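PDB 4WES: nitrogenase molybdenum-iron protein beta chain from Clostridium pasteurianum, which forms, with the alpha chain, the nitrogenase component that reduces dinitrogen to ammonium, the two chains sharing ligation of an [8Fe-7S] cluster. Local coordinates for residues 30-42 with 218-230. Sequence-based numbering, arbitrary orientation.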
loop_
_atom_site.group_PDB
_atom_site.type_symbol
_atom_site.label_atom_id
_atom_site.label_comp_id
_atom_site.label_asym_id
_atom_site.label_seq_id
_atom_site.Cartn_x
_atom_site.Cartn_y
_atom_site.Cartn_z
ATOM N N TYR B 30 -13.723 22.129 -10.966
ATOM C CA TYR B 30 -12.531 21.958 -10.185
ATOM C C TYR B 30 -11.649 23.211 -10.219
ATOM O O TYR B 30 -11.193 23.691 -9.183
ATOM C CB TYR B 30 -11.778 20.719 -10.695
ATOM C CG TYR B 30 -10.506 20.419 -9.943
ATOM C CD1 TYR B 30 -10.550 19.874 -8.677
ATOM C CD2 TYR B 30 -9.246 20.698 -10.476
ATOM C CE1 TYR B 30 -9.398 19.632 -7.961
ATOM C CE2 TYR B 30 -8.094 20.431 -9.792
ATOM C CZ TYR B 30 -8.155 19.896 -8.521
ATOM O OH TYR B 30 -7.037 19.664 -7.758
ATOM N N ALA B 31 -11.403 23.719 -11.411
ATOM C CA ALA B 31 -10.638 24.971 -11.526
ATOM C C ALA B 31 -11.259 26.095 -10.724
ATOM O O ALA B 31 -10.534 26.875 -10.059
ATOM C CB ALA B 31 -10.494 25.351 -13.004
ATOM N N ALA B 32 -12.574 26.256 -10.813
ATOM C CA ALA B 32 -13.256 27.299 -10.103
ATOM C C ALA B 32 -13.135 27.170 -8.576
ATOM O O ALA B 32 -13.024 28.165 -7.860
ATOM C CB ALA B 32 -14.710 27.357 -10.504
ATOM N N LEU B 33 -13.162 25.932 -8.094
ATOM C CA LEU B 33 -12.942 25.698 -6.667
ATOM C C LEU B 33 -11.515 26.069 -6.239
ATOM O O LEU B 33 -11.219 26.145 -5.047
ATOM C CB LEU B 33 -13.286 24.262 -6.292
ATOM C CG LEU B 33 -14.780 23.968 -6.311
ATOM C CD1 LEU B 33 -15.040 22.472 -6.152
ATOM C CD2 LEU B 33 -15.545 24.711 -5.223
ATOM N N GLY B 34 -10.629 26.296 -7.201
ATOM C CA GLY B 34 -9.282 26.805 -6.935
ATOM C C GLY B 34 -9.194 28.316 -6.867
ATOM O O GLY B 34 -8.071 28.853 -6.872
ATOM N N ILE B 35 -10.336 28.992 -6.815
ATOM C CA ILE B 35 -10.448 30.434 -6.571
ATOM C C ILE B 35 -11.064 30.641 -5.204
ATOM O O ILE B 35 -12.112 30.049 -4.916
ATOM C CB ILE B 35 -11.345 31.117 -7.623
ATOM C CG1 ILE B 35 -10.868 30.840 -9.047
ATOM C CG2 ILE B 35 -11.470 32.605 -7.309
ATOM C CD1 ILE B 35 -11.848 31.313 -10.087
ATOM N N HIS B 36 -10.439 31.461 -4.348
ATOM C CA HIS B 36 -10.983 31.659 -3.023
ATOM C C HIS B 36 -12.353 32.366 -3.083
ATOM O O HIS B 36 -12.534 33.342 -3.840
ATOM C CB HIS B 36 -9.998 32.496 -2.203
ATOM C CG HIS B 36 -10.379 32.671 -0.781
ATOM N ND1 HIS B 36 -10.441 31.625 0.109
ATOM C CD2 HIS B 36 -10.692 33.781 -0.069
ATOM C CE1 HIS B 36 -10.801 32.069 1.300
ATOM N NE2 HIS B 36 -10.951 33.379 1.217
ATOM N N ASN B 37 -13.303 31.891 -2.272
ATOM C CA ASN B 37 -14.619 32.510 -2.144
ATOM C C ASN B 37 -15.378 32.508 -3.463
ATOM O O ASN B 37 -16.172 33.390 -3.748
ATOM C CB ASN B 37 -14.548 33.917 -1.520
ATOM C CG ASN B 37 -14.151 33.888 -0.083
ATOM O OD1 ASN B 37 -13.990 32.814 0.516
ATOM N ND2 ASN B 37 -13.974 35.094 0.488
ATOM N N CYS B 38 -15.151 31.461 -4.252
ATOM C CA CYS B 38 -15.840 31.264 -5.524
ATOM C C CYS B 38 -16.883 30.167 -5.436
ATOM O O CYS B 38 -16.604 29.064 -4.950
ATOM C CB CYS B 38 -14.821 30.875 -6.584
ATOM S SG CYS B 38 -15.487 30.534 -8.205
ATOM N N LEU B 39 -18.091 30.456 -5.927
ATOM C CA LEU B 39 -19.056 29.407 -6.157
ATOM C C LEU B 39 -19.072 29.074 -7.665
ATOM O O LEU B 39 -19.445 29.916 -8.485
ATOM C CB LEU B 39 -20.470 29.801 -5.699
ATOM C CG LEU B 39 -21.500 28.689 -5.726
ATOM C CD1 LEU B 39 -21.114 27.557 -4.802
ATOM C CD2 LEU B 39 -22.873 29.234 -5.418
ATOM N N PRO B 40 -18.692 27.854 -8.037
ATOM C CA PRO B 40 -18.876 27.419 -9.423
ATOM C C PRO B 40 -20.362 27.364 -9.766
ATOM O O PRO B 40 -21.183 26.991 -8.909
ATOM C CB PRO B 40 -18.281 26.002 -9.454
ATOM C CG PRO B 40 -17.437 25.907 -8.208
ATOM C CD PRO B 40 -18.132 26.775 -7.197
ATOM N N HIS B 41 -20.696 27.702 -11.020
ATOM C CA HIS B 41 -22.067 27.671 -11.496
ATOM C C HIS B 41 -22.157 26.944 -12.804
ATOM O O HIS B 41 -21.462 27.277 -13.766
ATOM C CB HIS B 41 -22.620 29.083 -11.692
ATOM C CG HIS B 41 -24.051 29.093 -12.086
ATOM N ND1 HIS B 41 -25.068 28.886 -11.187
ATOM C CD2 HIS B 41 -24.626 29.162 -13.316
ATOM C CE1 HIS B 41 -26.208 28.872 -11.844
ATOM N NE2 HIS B 41 -25.974 29.045 -13.130
ATOM N N SER B 42 -23.007 25.910 -12.827
ATOM C CA SER B 42 -23.225 25.091 -14.011
ATOM C C SER B 42 -24.445 25.579 -14.767
ATOM O O SER B 42 -25.583 25.456 -14.310
ATOM C CB SER B 42 -23.434 23.662 -13.550
ATOM O OG SER B 42 -23.673 22.795 -14.654
ATOM N N MET B 218 -18.506 27.127 3.942
ATOM C CA MET B 218 -18.833 26.974 2.520
ATOM C C MET B 218 -17.699 27.255 1.577
ATOM O O MET B 218 -17.462 26.521 0.632
ATOM C CB MET B 218 -20.047 27.805 2.166
ATOM C CG MET B 218 -20.526 27.602 0.773
ATOM S SD MET B 218 -22.240 28.210 0.625
ATOM C CE MET B 218 -22.362 27.985 -1.038
ATOM N N TYR B 219 -17.019 28.379 1.841
ATOM C CA TYR B 219 -15.828 28.785 1.094
ATOM C C TYR B 219 -14.629 28.478 1.956
ATOM O O TYR B 219 -14.339 29.205 2.915
ATOM C CB TYR B 219 -15.903 30.269 0.679
ATOM C CG TYR B 219 -17.205 30.581 -0.022
ATOM C CD1 TYR B 219 -17.506 29.999 -1.246
ATOM C CD2 TYR B 219 -18.163 31.357 0.570
ATOM C CE1 TYR B 219 -18.726 30.193 -1.856
ATOM C CE2 TYR B 219 -19.378 31.580 -0.030
ATOM C CZ TYR B 219 -19.674 30.971 -1.248
ATOM O OH TYR B 219 -20.881 31.150 -1.851
ATOM N N PRO B 220 -13.911 27.398 1.634
ATOM C CA PRO B 220 -12.809 27.033 2.489
ATOM C C PRO B 220 -11.685 28.078 2.472
ATOM O O PRO B 220 -11.626 28.967 1.616
ATOM C CB PRO B 220 -12.346 25.683 1.892
ATOM C CG PRO B 220 -13.567 25.130 1.217
ATOM C CD PRO B 220 -14.200 26.349 0.636
ATOM N N GLU B 221 -10.720 27.878 3.362
ATOM C CA GLU B 221 -9.637 28.811 3.507
ATOM C C GLU B 221 -8.789 28.979 2.225
ATOM O O GLU B 221 -8.265 30.096 1.996
ATOM C CB GLU B 221 -8.733 28.346 4.665
ATOM C CG GLU B 221 -9.408 28.256 6.017
ATOM C CD GLU B 221 -9.388 29.549 6.807
ATOM O OE1 GLU B 221 -9.503 29.464 8.053
ATOM O OE2 GLU B 221 -9.270 30.630 6.189
ATOM N N GLY B 222 -8.641 27.931 1.439
ATOM C CA GLY B 222 -7.756 27.946 0.308
ATOM C C GLY B 222 -8.345 28.604 -0.922
ATOM O O GLY B 222 -9.421 29.214 -0.879
ATOM N N GLY B 223 -7.631 28.439 -2.036
ATOM C CA GLY B 223 -8.020 29.036 -3.307
ATOM C C GLY B 223 -7.222 30.311 -3.531
ATOM O O GLY B 223 -6.895 31.049 -2.591
ATOM N N THR B 224 -6.904 30.586 -4.782
ATOM C CA THR B 224 -6.194 31.834 -5.088
ATOM C C THR B 224 -7.139 33.012 -4.949
ATOM O O THR B 224 -8.280 32.955 -5.379
ATOM C CB THR B 224 -5.623 31.764 -6.494
ATOM O OG1 THR B 224 -4.874 30.544 -6.561
ATOM C CG2 THR B 224 -4.712 32.961 -6.802
ATOM N N LYS B 225 -6.680 34.083 -4.293
ATOM C CA LYS B 225 -7.507 35.242 -4.071
ATOM C C LYS B 225 -7.701 36.037 -5.342
ATOM O O LYS B 225 -6.784 36.164 -6.168
ATOM C CB LYS B 225 -6.885 36.140 -2.979
ATOM C CG LYS B 225 -6.868 35.421 -1.631
ATOM C CD LYS B 225 -6.829 36.353 -0.456
ATOM C CE LYS B 225 -7.422 35.703 0.783
ATOM N NZ LYS B 225 -6.801 34.386 1.062
ATOM N N ILE B 226 -8.897 36.610 -5.472
ATOM C CA ILE B 226 -9.228 37.454 -6.620
ATOM C C ILE B 226 -8.179 38.534 -6.879
ATOM O O ILE B 226 -7.794 38.758 -8.020
ATOM C CB ILE B 226 -10.619 38.082 -6.402
ATOM C CG1 ILE B 226 -11.724 37.029 -6.525
ATOM C CG2 ILE B 226 -10.884 39.233 -7.377
ATOM C CD1 ILE B 226 -13.018 37.429 -5.867
ATOM N N GLU B 227 -7.686 39.175 -5.834
ATOM C CA GLU B 227 -6.725 40.253 -6.052
ATOM C C GLU B 227 -5.440 39.720 -6.658
ATOM O O GLU B 227 -4.787 40.397 -7.445
ATOM C CB GLU B 227 -6.451 41.005 -4.755
ATOM C CG GLU B 227 -6.165 40.080 -3.569
ATOM C CD GLU B 227 -7.385 39.713 -2.686
ATOM O OE1 GLU B 227 -8.499 39.255 -3.182
ATOM O OE2 GLU B 227 -7.170 39.869 -1.442
ATOM N N ASP B 228 -5.067 38.497 -6.294
ATOM C CA ASP B 228 -3.894 37.891 -6.894
ATOM C C ASP B 228 -4.122 37.415 -8.315
ATOM O O ASP B 228 -3.207 37.467 -9.150
ATOM C CB ASP B 228 -3.354 36.788 -5.985
ATOM C CG ASP B 228 -2.844 37.359 -4.661
ATOM O OD1 ASP B 228 -3.188 36.775 -3.608
ATOM O OD2 ASP B 228 -2.102 38.404 -4.702
ATOM N N LEU B 229 -5.328 36.926 -8.584
ATOM C CA LEU B 229 -5.685 36.605 -9.976
ATOM C C LEU B 229 -5.597 37.854 -10.869
ATOM O O LEU B 229 -5.085 37.811 -11.987
ATOM C CB LEU B 229 -7.078 36.011 -10.041
ATOM C CG LEU B 229 -7.231 34.687 -9.310
ATOM C CD1 LEU B 229 -8.669 34.237 -9.286
ATOM C CD2 LEU B 229 -6.366 33.623 -9.958
ATOM N N LYS B 230 -6.054 38.996 -10.377
ATOM C CA LYS B 230 -5.856 40.238 -11.134
ATOM C C LYS B 230 -4.367 40.523 -11.356
ATOM O O LYS B 230 -3.936 40.876 -12.467
ATOM C CB LYS B 230 -6.518 41.430 -10.432
ATOM C CG LYS B 230 -8.031 41.351 -10.388
ATOM C CD LYS B 230 -8.608 42.527 -9.624
ATOM C CE LYS B 230 -10.113 42.449 -9.536
ATOM N NZ LYS B 230 -10.692 43.567 -8.739
HETATM O O HOH W 1 -10.824 35.614 -3.561
HETATM O O HOH W 2 -12.802 29.434 -0.869
HETATM O O HOH W 3 -13.701 31.925 3.005
#
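Two backbone hydrogen bonds form a single beta bridge between Ile-35 and Thr-224: Thr-224 N donates to Gly-34 O (3.0 Å), and His-36 N to Thr-224 O (2.8 Å). Beside the bridge, Gly-223 CA makes a CA-H...O contact of 3.6 Å with Gly-34 O.

The His-36 ring adds a third bond. With CG anti to the backbone N (chi1 -175°), it reaches along 220-223, and ND1 donates to Gly-222 O at 2.8 Å. That oxygen lies only 9° out of the ring plane, whereas ND1 stands above the carbonyl plane. Asn-37 OD1 over one ring face and Lys-225 NZ over the other are both offset toward the rim.

Residues 35-38 make a type II beta turn joining helix 24-33 to strand 38-43 of a parallel sheet; residues 218-225, which lead into helix 226-231, run past this connection.

Two waters bridge the segments, one linking His-36 O to Ile-226 N, the other Asn-37 OD1 to Tyr-219 O; Asn-37 ND2 is hydrogen-bonded to Asp-98 OD2.

Tyr-219 CB lies 3.2 Å from Asn-37 OD1, the amide and ring planes 62° apart. Cys-38 O sits at the ring edge, and Tyr-219 OH bonds to Tyr-95 O.

Apolar contacts lie at both ends. Ile-35 CG2 meets Leu-229 CD1 at 3.8 Å, the side chains crossing nearly at right angles, and Leu-39 CD1 approaches Met-218 CE (4.0 Å).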